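Long-range contacts in enolase from the environmental genome shotgun sequencing of the Sargasso Sea (PDB 2QGY), which is of unknown function but binds magnesium and probably belongs to the mandelate racemase and muconate lactonizing enzyme group of the enolase superfamily: residues A[8-13]-A[117-122]; A[138-143]-A[327-332]; A[167-172]-A[198-203]. All blocks are in the same frame, centred on the assembly; numbering follows the deposited sequence.

The chain first folds back on itself at contact 1, where residues 8-13, just ahead of strand 13-21, meet the end of helix 99-120 within the N-terminal part of the molecule. Only after this loop has closed does the barrel begin. Contact 2 spans nearly all of it, pairing strand 135-141 with strand 327-329. Contact 3, which joins strand 168-170 to strand 197-200 across a single helix, falls within that long span. Contacts 2 and 3 share a sheet: Ala140 O and Lys169 N lie 2.7 Å apart, a probable hydrogen bond. Contact 1 is remote from both, its centre about 32 Å from that of contact 2.

Contact 1. Residues A[8-13]-A[117-122]; sequences ISIGKL and GKLKNL
Ile10 and Leu119 mark the nearest approach of the two backbones, their CA atoms 8.0 Å apart, a spacing that leaves the joining to side chains. Residues 8-13 form an irregular lead-in to strand 13-21, while 117-122 cover the end of helix 99-120 and its exit. That exit is a Schellman motif: Leu122 N bonds back to Gly117 O at 2.9 Å, Asn121 N makes a weak bond to Lys118 O, and Asn121, the C-prime residue, takes a positive phi of 52°.

The middle of the contact rests on one methyl group. Leu119 CD1 comes down on the loop 3.4 Å from Ser9 O, and it also meets Ile8 CG2 at 4.0 Å and, more loosely, Ile10 CG1 at 4.3 Å. In enolase-superfamily terms this is a seam of the N-terminal domain, tying the approach to its antiparallel sheet to the end of one of its helices. Ile10 turns the seam inward, since its side chain also packs on Leu112, Ile115 and Ser116 of the same helix and on Thr43 of strand 37-43.

Ile8 divides its branches between two partners. With CG1 beside the backbone N (chi1 -67°), CG2 faces Leu119 CD1, the two side chains passing one another in opposing directions, and the extended CG1 arm carries CD1 across to Lys120. There Ile8 CD1 presses on Lys120 CG at 3.4 Å, a tight carbon pair. The lysine chain bends twice beyond this point, and its NZ hydrogen-bonds to Asn5 OD1.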
ATOM      1  N   ILE A   8      15.197  17.248 -17.239  1.00 30.45           N
ATOM      2  CA  ILE A   8      15.088  17.161 -18.700  1.00 29.64           C
ATOM      3  C   ILE A   8      13.630  17.400 -19.113  1.00 29.58           C
ATOM      4  O   ILE A   8      12.729  16.747 -18.602  1.00 28.32           O
ATOM      5  CB  ILE A   8      15.580  15.800 -19.199  1.00 29.08           C
ATOM      6  CG1 ILE A   8      17.090  15.666 -18.950  1.00 28.87           C
ATOM      7  CG2 ILE A   8      15.212  15.596 -20.688  1.00 28.97           C
ATOM      8  CD1 ILE A   8      17.654  14.267 -19.204  1.00 29.33           C
ATOM      9  N   SER A   9      13.393  18.351 -20.019  1.00 29.72           N
ATOM     10  CA  SER A   9      12.040  18.652 -20.427  1.00 30.49           C
ATOM     11  C   SER A   9      11.524  17.583 -21.390  1.00 30.49           C
ATOM     12  O   SER A   9      12.148  17.309 -22.418  1.00 30.35           O
ATOM     13  CB  SER A   9      11.915  20.040 -21.055  1.00 31.22           C
ATOM     14  OG  SER A   9      10.537  20.289 -21.335  1.00 33.94           O
ATOM     15  N   ILE A  10      10.393  16.989 -21.024  1.00 30.16           N
ATOM     16  CA  ILE A  10       9.765  15.925 -21.791  1.00 30.51           C
ATOM     17  C   ILE A  10       8.600  16.487 -22.610  1.00 31.32           C
ATOM     18  O   ILE A  10       8.359  16.039 -23.731  1.00 31.86           O
ATOM     19  CB  ILE A  10       9.284  14.764 -20.841  1.00 30.16           C
ATOM     20  CG1 ILE A  10      10.491  13.983 -20.301  1.00 30.91           C
ATOM     21  CG2 ILE A  10       8.275  13.834 -21.521  1.00 28.22           C
ATOM     22  CD1 ILE A  10      10.159  13.035 -19.144  1.00 29.95           C
ATOM     23  N   GLY A  11       7.872  17.451 -22.038  1.00 31.97           N
ATOM     24  CA  GLY A  11       6.721  18.049 -22.710  1.00 32.36           C
ATOM     25  C   GLY A  11       5.425  17.330 -22.405  1.00 32.79           C
ATOM     26  O   GLY A  11       5.356  16.578 -21.432  1.00 33.83           O
ATOM     27  N   LYS A  12       4.393  17.565 -23.221  1.00 32.31           N
ATOM     28  CA  LYS A  12       3.098  16.912 -23.051  1.00 31.64           C
ATOM     29  C   LYS A  12       3.160  15.451 -23.517  1.00 30.60           C
ATOM     30  O   LYS A  12       3.935  15.111 -24.395  1.00 29.23           O
ATOM     31  CB  LYS A  12       2.000  17.650 -23.825  1.00 32.17           C
ATOM     32  CG  LYS A  12       1.595  19.013 -23.259  1.00 35.16           C
ATOM     33  CD  LYS A  12       0.166  19.373 -23.685  1.00 40.23           C
ATOM     34  CE  LYS A  12       0.035  20.835 -24.124  1.00 42.80           C
ATOM     35  NZ  LYS A  12      -0.529  21.738 -23.085  1.00 45.87           N
ATOM     36  N   LEU A  13       2.345  14.594 -22.908  1.00 29.83           N
ATOM     37  CA  LEU A  13       2.271  13.197 -23.311  1.00 28.71           C
ATOM     38  C   LEU A  13       1.096  13.030 -24.219  1.00 29.08           C
ATOM     39  O   LEU A  13       0.062  13.664 -24.012  1.00 30.48           O
ATOM     40  CB  LEU A  13       2.117  12.271 -22.092  1.00 28.61           C
ATOM     41  CG  LEU A  13       3.144  12.406 -20.970  1.00 26.33           C
ATOM     42  CD1 LEU A  13       2.866  11.386 -19.877  1.00 27.43           C
ATOM     43  CD2 LEU A  13       4.598  12.222 -21.496  1.00 27.04           C
ATOM     44  N   GLY A 117      16.422   9.550 -21.345  1.00 21.81           N
ATOM     45  CA  GLY A 117      17.617   8.952 -21.950  1.00 23.51           C
ATOM     46  C   GLY A 117      17.650   9.141 -23.463  1.00 24.16           C
ATOM     47  O   GLY A 117      18.712   9.443 -24.049  1.00 24.43           O
ATOM     48  N   LYS A 118      16.499   8.941 -24.097  1.00 24.71           N
ATOM     49  CA  LYS A 118      16.382   9.109 -25.545  1.00 25.54           C
ATOM     50  C   LYS A 118      16.549  10.554 -25.981  1.00 26.57           C
ATOM     51  O   LYS A 118      17.116  10.810 -27.041  1.00 26.70           O
ATOM     52  CB  LYS A 118      15.060   8.533 -26.076  1.00 25.81           C
ATOM     53  CG  LYS A 118      15.089   7.000 -26.116  1.00 26.69           C
ATOM     54  CD  LYS A 118      13.724   6.373 -26.395  1.00 26.49           C
ATOM     55  CE  LYS A 118      13.806   4.860 -26.180  1.00 30.73           C
ATOM     56  NZ  LYS A 118      12.486   4.136 -26.079  1.00 33.26           N
ATOM     57  N   LEU A 119      16.031  11.487 -25.191  1.00 26.07           N
ATOM     58  CA  LEU A 119      16.209  12.915 -25.483  1.00 26.68           C
ATOM     59  C   LEU A 119      17.675  13.386 -25.396  1.00 27.94           C
ATOM     60  O   LEU A 119      18.102  14.291 -26.134  1.00 27.90           O
ATOM     61  CB  LEU A 119      15.299  13.743 -24.585  1.00 26.20           C
ATOM     62  CG  LEU A 119      13.803  13.611 -24.878  1.00 25.07           C
ATOM     63  CD1 LEU A 119      12.993  14.267 -23.799  1.00 26.15           C
ATOM     64  CD2 LEU A 119      13.458  14.239 -26.247  1.00 25.78           C
ATOM     65  N   LYS A 120      18.435  12.777 -24.495  1.00 28.32           N
ATOM     66  CA  LYS A 120      19.869  13.052 -24.348  1.00 29.89           C
ATOM     67  C   LYS A 120      20.743  12.135 -25.209  1.00 29.34           C
ATOM     68  O   LYS A 120      21.962  12.297 -25.263  1.00 30.73           O
ATOM     69  CB  LYS A 120      20.262  12.881 -22.880  1.00 30.42           C
ATOM     70  CG  LYS A 120      19.677  13.925 -21.965  1.00 34.03           C
ATOM     71  CD  LYS A 120      20.668  15.061 -21.668  1.00 39.74           C
ATOM     72  CE  LYS A 120      21.906  14.542 -20.928  1.00 40.93           C
ATOM     73  NZ  LYS A 120      22.603  15.596 -20.121  1.00 42.76           N
ATOM     74  N   ASN A 121      20.128  11.171 -25.878  1.00 28.66           N
ATOM     75  CA  ASN A 121      20.850  10.110 -26.599  1.00 28.56           C
ATOM     76  C   ASN A 121      21.896   9.405 -25.741  1.00 27.86           C
ATOM     77  O   ASN A 121      23.045   9.177 -26.159  1.00 27.70           O
ATOM     78  CB  ASN A 121      21.459  10.606 -27.927  1.00 28.88           C
ATOM     79  CG  ASN A 121      21.854   9.460 -28.848  1.00 30.75           C
ATOM     80  OD1 ASN A 121      21.127   8.459 -28.965  1.00 34.56           O
ATOM     81  ND2 ASN A 121      23.009   9.595 -29.511  1.00 30.92           N
ATOM     82  N   LEU A 122      21.496   9.051 -24.529  1.00 26.33           N
ATOM     83  CA  LEU A 122      22.392   8.388 -23.609  1.00 24.89           C
ATOM     84  C   LEU A 122      21.714   7.195 -22.938  1.00 23.92           C
ATOM     85  O   LEU A 122      20.533   7.264 -22.620  1.00 23.23           O
ATOM     86  CB  LEU A 122      22.862   9.375 -22.529  1.00 25.34           C
ATOM     87  CG  LEU A 122      23.932  10.427 -22.868  1.00 26.93           C
ATOM     88  CD1 LEU A 122      24.158  11.312 -21.652  1.00 29.08           C
ATOM     89  CD2 LEU A 122      25.233   9.770 -23.282  1.00 29.33           C
TER

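Contact 2. Residues A[138-143]-A[327-332]; sequences IYATCW and AEIFPD
Closure of the modified TIM barrel, (beta/alpha)7-beta, of the enolase superfamily is seen here, where Ile138, Tyr139 and Ala140 of the first barrel strand stand beside Ala327, Glu328 and Ile329 of the last, in parallel. The strand segments diverge by 39°, a strong twist. Three backbone bonds hold them: Tyr139 N to Ala327 O at 3.0 Å, Ile329 N to Tyr139 O at 2.9 Å, and Thr141 N to Ile329 O at 3.0 Å.

On the face carrying Tyr139 and Glu328, the phenol ring lies across the neighbouring strand, with Glu328 CA over its face 4.0 Å from the centroid. Glu328 runs out fully extended, CG anti to the backbone N (chi1 -179°), past the hydroxyl end of the ring, its carboxylate plane tilted 26° from that of the phenol. Thr141 OG1 donates to Glu328 OE2 at 2.6 Å, and OE2 receives it on its anti lone pair, turned away from OE1. Lys169 NZ is a second partner of OE2 and also bonds Tyr139 OH, while Cys303 N holds OE1; the carboxylate, about 6 Å from the magnesium ion, is thus gripped at both oxygens.

Further along, Thr141 CB sits over the Phe330 ring, 4.2 Å from its centroid. Beyond the paired strands two waters bridge the segments, one among Thr141 O, Trp143 N and Asp332 OD1, the other donating to Trp143 O and Asp332 OD2.

On the face of Ile138 and Ala140, Ala140 CB is tight against Pro331 CG at 3.4 Å, and Phe160 of helix 150-162 packs on both residues. Helix 309-320 covers Ala327 through Met314 and Cys318, and strand 168-170 flanks strand 135-141 as its other parallel neighbour.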
ATOM      1  N   ILE A 138      25.151 -10.671 -11.130  1.00 18.99           N
ATOM      2  CA  ILE A 138      23.792 -11.188 -10.935  1.00 18.79           C
ATOM      3  C   ILE A 138      23.764 -12.485 -10.145  1.00 18.94           C
ATOM      4  O   ILE A 138      24.776 -13.163 -10.014  1.00 19.59           O
ATOM      5  CB  ILE A 138      23.058 -11.400 -12.307  1.00 18.82           C
ATOM      6  CG1 ILE A 138      23.937 -12.174 -13.305  1.00 19.58           C
ATOM      7  CG2 ILE A 138      22.674 -10.063 -12.925  1.00 19.97           C
ATOM      8  CD1 ILE A 138      23.861 -13.666 -13.226  1.00 23.99           C
ATOM      9  N   TYR A 139      22.593 -12.847  -9.623  1.00 17.76           N
ATOM     10  CA  TYR A 139      22.389 -14.160  -9.063  1.00 17.06           C
ATOM     11  C   TYR A 139      21.031 -14.645  -9.586  1.00 17.32           C
ATOM     12  O   TYR A 139      20.204 -13.838 -10.030  1.00 19.20           O
ATOM     13  CB  TYR A 139      22.412 -14.121  -7.519  1.00 17.16           C
ATOM     14  CG  TYR A 139      21.160 -13.508  -6.903  1.00 14.81           C
ATOM     15  CD1 TYR A 139      20.065 -14.307  -6.563  1.00 14.76           C
ATOM     16  CD2 TYR A 139      21.063 -12.124  -6.693  1.00 15.19           C
ATOM     17  CE1 TYR A 139      18.869 -13.735  -6.021  1.00 14.44           C
ATOM     18  CE2 TYR A 139      19.908 -11.546  -6.149  1.00 16.31           C
ATOM     19  CZ  TYR A 139      18.814 -12.352  -5.830  1.00 15.76           C
ATOM     20  OH  TYR A 139      17.691 -11.790  -5.275  1.00 16.22           O
ATOM     21  N   ALA A 140      20.824 -15.952  -9.539  1.00 17.19           N
ATOM     22  CA  ALA A 140      19.628 -16.573 -10.068  1.00 17.91           C
ATOM     23  C   ALA A 140      18.742 -17.098  -8.977  1.00 18.09           C
ATOM     24  O   ALA A 140      19.198 -17.801  -8.046  1.00 18.30           O
ATOM     25  CB  ALA A 140      19.998 -17.702 -11.026  1.00 17.76           C
ATOM     26  N   THR A 141      17.454 -16.791  -9.098  1.00 18.42           N
ATOM     27  CA  THR A 141      16.467 -17.271  -8.149  1.00 17.69           C
ATOM     28  C   THR A 141      15.809 -18.532  -8.669  1.00 18.67           C
ATOM     29  O   THR A 141      15.382 -18.587  -9.815  1.00 17.43           O
ATOM     30  CB  THR A 141      15.405 -16.192  -7.864  1.00 18.66           C
ATOM     31  OG1 THR A 141      16.033 -15.113  -7.180  1.00 17.00           O
ATOM     32  CG2 THR A 141      14.276 -16.724  -7.014  1.00 18.69           C
ATOM     33  N   CYS A 142      15.779 -19.557  -7.816  1.00 19.23           N
ATOM     34  CA  CYS A 142      15.169 -20.854  -8.147  1.00 20.05           C
ATOM     35  C   CYS A 142      13.834 -20.985  -7.424  1.00 19.50           C
ATOM     36  O   CYS A 142      13.783 -21.308  -6.232  1.00 19.04           O
ATOM     37  CB  CYS A 142      16.055 -22.002  -7.679  1.00 19.60           C
ATOM     38  SG  CYS A 142      15.467 -23.531  -8.363  1.00 23.36           S
ATOM     39  N   TRP A 143      12.750 -20.708  -8.133  1.00 19.60           N
ATOM     40  CA  TRP A 143      11.443 -20.754  -7.542  1.00 19.93           C
ATOM     41  C   TRP A 143      10.414 -21.182  -8.574  1.00 21.03           C
ATOM     42  O   TRP A 143      10.481 -20.758  -9.729  1.00 19.45           O
ATOM     43  CB  TRP A 143      11.074 -19.348  -7.030  1.00 21.21           C
ATOM     44  CG  TRP A 143       9.760 -19.318  -6.317  1.00 21.77           C
ATOM     45  CD1 TRP A 143       9.536 -19.531  -4.972  1.00 23.95           C
ATOM     46  CD2 TRP A 143       8.482 -19.080  -6.902  1.00 21.55           C
ATOM     47  NE1 TRP A 143       8.192 -19.447  -4.697  1.00 23.77           N
ATOM     48  CE2 TRP A 143       7.525 -19.149  -5.863  1.00 23.42           C
ATOM     49  CE3 TRP A 143       8.049 -18.772  -8.209  1.00 20.79           C
ATOM     50  CZ2 TRP A 143       6.155 -18.952  -6.091  1.00 23.95           C
ATOM     51  CZ3 TRP A 143       6.690 -18.589  -8.431  1.00 24.00           C
ATOM     52  CH2 TRP A 143       5.765 -18.669  -7.380  1.00 23.01           C
ATOM     53  N   ALA A 327      22.364  -8.516  -8.469  1.00 18.06           N
ATOM     54  CA  ALA A 327      21.040  -8.209  -8.997  1.00 16.79           C
ATOM     55  C   ALA A 327      20.277  -9.465  -9.357  1.00 16.97           C
ATOM     56  O   ALA A 327      20.854 -10.404  -9.900  1.00 17.54           O
ATOM     57  CB  ALA A 327      21.180  -7.295 -10.231  1.00 15.59           C
ATOM     58  N   GLU A 328      18.968  -9.483  -9.071  1.00 15.72           N
ATOM     59  CA  GLU A 328      18.186 -10.703  -9.168  1.00 15.17           C
ATOM     60  C   GLU A 328      17.721 -11.016 -10.605  1.00 15.85           C
ATOM     61  O   GLU A 328      17.154 -10.135 -11.294  1.00 16.21           O
ATOM     62  CB  GLU A 328      16.928 -10.584  -8.288  1.00 14.04           C
ATOM     63  CG  GLU A 328      16.091 -11.841  -8.326  1.00 15.19           C
ATOM     64  CD  GLU A 328      14.957 -11.831  -7.304  1.00 16.42           C
ATOM     65  OE1 GLU A 328      14.426 -10.735  -7.036  1.00 19.03           O
ATOM     66  OE2 GLU A 328      14.632 -12.908  -6.755  1.00 16.86           O
ATOM     67  N   ILE A 329      17.969 -12.233 -11.060  1.00 15.98           N
ATOM     68  CA  ILE A 329      17.404 -12.713 -12.340  1.00 16.91           C
ATOM     69  C   ILE A 329      16.617 -14.005 -12.134  1.00 16.62           C
ATOM     70  O   ILE A 329      16.927 -14.784 -11.246  1.00 17.03           O
ATOM     71  CB  ILE A 329      18.477 -12.911 -13.449  1.00 18.34           C
ATOM     72  CG1 ILE A 329      19.423 -14.031 -13.087  1.00 20.64           C
ATOM     73  CG2 ILE A 329      19.260 -11.606 -13.745  1.00 17.71           C
ATOM     74  CD1 ILE A 329      19.794 -14.892 -14.273  1.00 28.10           C
ATOM     75  N   PHE A 330      15.573 -14.192 -12.936  1.00 17.42           N
ATOM     76  CA  PHE A 330      14.824 -15.437 -12.997  1.00 16.84           C
ATOM     77  C   PHE A 330      15.208 -16.055 -14.326  1.00 17.17           C
ATOM     78  O   PHE A 330      14.749 -15.598 -15.366  1.00 17.05           O
ATOM     79  CB  PHE A 330      13.312 -15.180 -12.945  1.00 17.73           C
ATOM     80  CG  PHE A 330      12.807 -14.938 -11.573  1.00 14.47           C
ATOM     81  CD1 PHE A 330      12.145 -15.938 -10.869  1.00 18.39           C
ATOM     82  CD2 PHE A 330      13.013 -13.705 -10.960  1.00 16.67           C
ATOM     83  CE1 PHE A 330      11.689 -15.696  -9.577  1.00 18.03           C
ATOM     84  CE2 PHE A 330      12.561 -13.452  -9.654  1.00 17.21           C
ATOM     85  CZ  PHE A 330      11.901 -14.463  -8.962  1.00 18.70           C
ATOM     86  N   PRO A 331      16.133 -17.025 -14.297  1.00 18.29           N
ATOM     87  CA  PRO A 331      16.615 -17.555 -15.563  1.00 18.25           C
ATOM     88  C   PRO A 331      15.475 -18.093 -16.432  1.00 18.12           C
ATOM     89  O   PRO A 331      15.533 -17.919 -17.645  1.00 19.08           O
ATOM     90  CB  PRO A 331      17.569 -18.675 -15.145  1.00 18.93           C
ATOM     91  CG  PRO A 331      18.104 -18.218 -13.820  1.00 18.93           C
ATOM     92  CD  PRO A 331      16.810 -17.654 -13.147  1.00 18.49           C
ATOM     93  N   ASP A 332      14.439 -18.666 -15.819  1.00 18.54           N
ATOM     94  CA  ASP A 332      13.331 -19.270 -16.583  1.00 17.93           C
ATOM     95  C   ASP A 332      12.441 -18.246 -17.281  1.00 18.25           C
ATOM     96  O   ASP A 332      11.622 -18.604 -18.116  1.00 17.95           O
ATOM     97  CB  ASP A 332      12.504 -20.242 -15.744  1.00 18.93           C
ATOM     98  CG  ASP A 332      11.967 -19.615 -14.448  1.00 21.28           C
ATOM     99  OD1 ASP A 332      12.769 -19.049 -13.666  1.00 22.89           O
ATOM    100  OD2 ASP A 332      10.751 -19.721 -14.212  1.00 22.36           O
TER
HETATM  101  O   HOH W   1      13.381 -19.956 -11.087  1.00 21.37           O
HETATM  102  O   HOH W   2       9.893 -18.919 -11.823  1.00 23.40           O

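Contact 3. Residues A[167-172]-A[198-203]; sequences GIKIYP and MLDLAV. With MG (magnesium ion), chain C.
One of the three protein ligands of the magnesium site comes from a beta-alpha-beta unit, in which Tyr171 and Asp200 meet at the C-terminal ends of strands 168-170 and 197-200. The strands run parallel with a 28° twist. Met198 N bonds to Ile168 O, Ile170 N to Met198 O, and Asp200 N to Ile170 O at 2.8 Å. The last of these is almost perfectly straight and fixes the backbone of the metal ligand itself.

Asp200 CG lies anti to the backbone N (chi1 -168°), which lays the side chain along the Tyr171 ring. CB stands over the face, 3.7 Å from the centroid, and the carboxylate stacks on the phenol with its plane turned only 21° from it. OD2 binds the magnesium ion at 2.0 Å. The other oxygen, OD1, takes a 2.6 Å bond from one metal-bound water and a weak one from Ala202 N, which should limit rotation of the carboxylate. Glu226 and Glu252 complete the protein ligands.

A second metal-bound water ties residues 167-172 to the site, lying 2.9 Å from Lys169 NZ, which donates to it, and 2.8 Å from Tyr171 OH. Lys169 bends at chi3 to bring its ammonium among acidic groups: besides its bond to Tyr139 OH, it forms a salt bridge with the metal ligand Glu226.

Away from the metal, Ile170 CG1 touches Leu199 CD2 at 3.5 Å, the two side chains lying side by side and aimed the same way. This face is covered by helix 177-191, through Phe183 and Val187, and by helix 207-217, through Val217; strand 135-141 borders 168-170, and strand 224-226 borders 197-200.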
ATOM      1  N   GLY A 167      25.524 -16.392  -8.111  1.00 25.48           N
ATOM      2  CA  GLY A 167      24.885 -16.908  -6.905  1.00 23.13           C
ATOM      3  C   GLY A 167      23.589 -17.612  -7.243  1.00 21.49           C
ATOM      4  O   GLY A 167      23.079 -17.467  -8.344  1.00 21.81           O
ATOM      5  N   ILE A 168      23.075 -18.404  -6.313  1.00 20.83           N
ATOM      6  CA  ILE A 168      21.754 -19.024  -6.484  1.00 20.13           C
ATOM      7  C   ILE A 168      20.943 -18.767  -5.220  1.00 19.81           C
ATOM      8  O   ILE A 168      21.449 -18.959  -4.094  1.00 18.07           O
ATOM      9  CB  ILE A 168      21.856 -20.558  -6.762  1.00 19.91           C
ATOM     10  CG1 ILE A 168      22.462 -20.800  -8.150  1.00 21.58           C
ATOM     11  CG2 ILE A 168      20.470 -21.239  -6.688  1.00 18.35           C
ATOM     12  CD1 ILE A 168      22.851 -22.261  -8.432  1.00 22.76           C
ATOM     13  N   LYS A 169      19.707 -18.292  -5.395  1.00 18.28           N
ATOM     14  CA  LYS A 169      18.797 -18.128  -4.260  1.00 17.73           C
ATOM     15  C   LYS A 169      17.745 -19.236  -4.220  1.00 17.30           C
ATOM     16  O   LYS A 169      17.078 -19.494  -5.207  1.00 17.71           O
ATOM     17  CB  LYS A 169      18.160 -16.723  -4.243  1.00 18.26           C
ATOM     18  CG  LYS A 169      17.369 -16.482  -2.977  1.00 17.84           C
ATOM     19  CD  LYS A 169      16.903 -15.039  -2.796  1.00 18.13           C
ATOM     20  CE  LYS A 169      15.832 -14.626  -3.836  1.00 19.06           C
ATOM     21  NZ  LYS A 169      15.545 -13.136  -3.792  1.00 18.13           N
ATOM     22  N   ILE A 170      17.637 -19.931  -3.084  1.00 16.08           N
ATOM     23  CA  ILE A 170      16.627 -20.969  -2.898  1.00 18.25           C
ATOM     24  C   ILE A 170      15.635 -20.641  -1.781  1.00 17.84           C
ATOM     25  O   ILE A 170      15.852 -19.698  -0.990  1.00 18.25           O
ATOM     26  CB  ILE A 170      17.296 -22.336  -2.596  1.00 18.11           C
ATOM     27  CG1 ILE A 170      18.160 -22.211  -1.337  1.00 20.68           C
ATOM     28  CG2 ILE A 170      18.159 -22.798  -3.807  1.00 19.20           C
ATOM     29  CD1 ILE A 170      18.605 -23.527  -0.745  1.00 20.20           C
ATOM     30  N   TYR A 171      14.546 -21.400  -1.727  1.00 18.11           N
ATOM     31  CA  TYR A 171      13.505 -21.225  -0.732  1.00 19.13           C
ATOM     32  C   TYR A 171      13.438 -22.504   0.107  1.00 21.09           C
ATOM     33  O   TYR A 171      12.710 -23.440  -0.239  1.00 20.98           O
ATOM     34  CB  TYR A 171      12.153 -20.941  -1.405  1.00 19.15           C
ATOM     35  CG  TYR A 171      12.060 -19.575  -2.072  1.00 19.53           C
ATOM     36  CD1 TYR A 171      11.234 -18.575  -1.549  1.00 21.30           C
ATOM     37  CD2 TYR A 171      12.776 -19.305  -3.223  1.00 20.50           C
ATOM     38  CE1 TYR A 171      11.150 -17.299  -2.181  1.00 20.46           C
ATOM     39  CE2 TYR A 171      12.703 -18.047  -3.843  1.00 20.51           C
ATOM     40  CZ  TYR A 171      11.899 -17.064  -3.298  1.00 20.43           C
ATOM     41  OH  TYR A 171      11.815 -15.829  -3.937  1.00 22.45           O
ATOM     42  N   PRO A 172      14.225 -22.555   1.199  1.00 21.95           N
ATOM     43  CA  PRO A 172      14.505 -23.805   1.916  1.00 23.07           C
ATOM     44  C   PRO A 172      13.506 -24.151   3.019  1.00 24.27           C
ATOM     45  O   PRO A 172      13.646 -25.206   3.637  1.00 25.73           O
ATOM     46  CB  PRO A 172      15.889 -23.533   2.507  1.00 22.80           C
ATOM     47  CG  PRO A 172      15.816 -22.066   2.876  1.00 23.01           C
ATOM     48  CD  PRO A 172      14.965 -21.421   1.790  1.00 21.60           C
ATOM     49  N   MET A 198      22.105 -17.913  -1.494  1.00 19.43           N
ATOM     50  CA  MET A 198      21.142 -17.137  -0.699  1.00 18.26           C
ATOM     51  C   MET A 198      19.863 -17.883  -0.358  1.00 18.38           C
ATOM     52  O   MET A 198      19.401 -18.746  -1.113  1.00 18.25           O
ATOM     53  CB  MET A 198      20.878 -15.733  -1.264  1.00 19.43           C
ATOM     54  CG  MET A 198      21.416 -15.303  -2.601  1.00 21.32           C
ATOM     55  SD  MET A 198      23.062 -15.634  -3.278  1.00 12.87           S
ATOM     56  CE  MET A 198      23.539 -14.104  -4.000  1.00 17.21           C
ATOM     57  N   LEU A 199      19.299 -17.567   0.807  1.00 18.10           N
ATOM     58  CA  LEU A 199      18.174 -18.302   1.327  1.00 17.86           C
ATOM     59  C   LEU A 199      17.030 -17.327   1.529  1.00 18.49           C
ATOM     60  O   LEU A 199      17.150 -16.366   2.281  1.00 18.54           O
ATOM     61  CB  LEU A 199      18.527 -19.003   2.667  1.00 19.32           C
ATOM     62  CG  LEU A 199      19.734 -19.980   2.722  1.00 19.33           C
ATOM     63  CD1 LEU A 199      19.880 -20.617   4.123  1.00 21.34           C
ATOM     64  CD2 LEU A 199      19.647 -21.067   1.651  1.00 21.33           C
ATOM     65  N   ASP A 200      15.928 -17.584   0.843  1.00 17.36           N
ATOM     66  CA  ASP A 200      14.752 -16.769   0.999  1.00 17.71           C
ATOM     67  C   ASP A 200      13.777 -17.511   1.873  1.00 17.65           C
ATOM     68  O   ASP A 200      13.184 -18.497   1.465  1.00 17.67           O
ATOM     69  CB  ASP A 200      14.138 -16.413  -0.372  1.00 17.42           C
ATOM     70  CG  ASP A 200      13.082 -15.322  -0.265  1.00 18.08           C
ATOM     71  OD1 ASP A 200      12.432 -15.219   0.789  1.00 18.07           O
ATOM     72  OD2 ASP A 200      12.908 -14.562  -1.254  1.00 19.76           O
ATOM     73  N   LEU A 201      13.641 -17.057   3.117  1.00 17.99           N
ATOM     74  CA  LEU A 201      12.701 -17.694   4.055  1.00 18.32           C
ATOM     75  C   LEU A 201      11.232 -17.336   3.841  1.00 18.65           C
ATOM     76  O   LEU A 201      10.355 -18.028   4.360  1.00 19.80           O
ATOM     77  CB  LEU A 201      13.078 -17.409   5.508  1.00 18.61           C
ATOM     78  CG  LEU A 201      14.524 -17.734   5.899  1.00 20.18           C
ATOM     79  CD1 LEU A 201      14.680 -17.787   7.447  1.00 21.28           C
ATOM     80  CD2 LEU A 201      15.024 -18.995   5.229  1.00 21.11           C
ATOM     81  N   ALA A 202      10.966 -16.267   3.096  1.00 18.47           N
ATOM     82  CA  ALA A 202       9.605 -15.951   2.652  1.00 19.14           C
ATOM     83  C   ALA A 202       8.612 -15.731   3.825  1.00 19.37           C
ATOM     84  O   ALA A 202       7.449 -16.127   3.752  1.00 19.55           O
ATOM     85  CB  ALA A 202       9.094 -17.048   1.689  1.00 19.94           C
ATOM     86  N   VAL A 203       9.113 -15.126   4.907  1.00 18.94           N
ATOM     87  CA  VAL A 203       8.319 -14.731   6.076  1.00 19.78           C
ATOM     88  C   VAL A 203       7.584 -15.944   6.686  1.00 20.78           C
ATOM     89  O   VAL A 203       6.364 -16.048   6.571  1.00 19.83           O
ATOM     90  CB  VAL A 203       7.336 -13.576   5.762  1.00 19.52           C
ATOM     91  CG1 VAL A 203       6.687 -13.045   7.043  1.00 20.83           C
ATOM     92  CG2 VAL A 203       8.048 -12.430   5.026  1.00 19.88           C
TER
HETATM   93 MG    MG C 701      12.179 -12.715  -1.510  1.00 19.91          MG
HETATM   94  O   HOH W   3      12.638 -13.132  -3.553  1.00 22.09           O
HETATM   95  O   HOH W   4      11.318 -12.887   0.357  1.00 26.78           O
HETATM   96  O   HOH W   5      10.374 -13.374  -2.109  1.00 22.42           O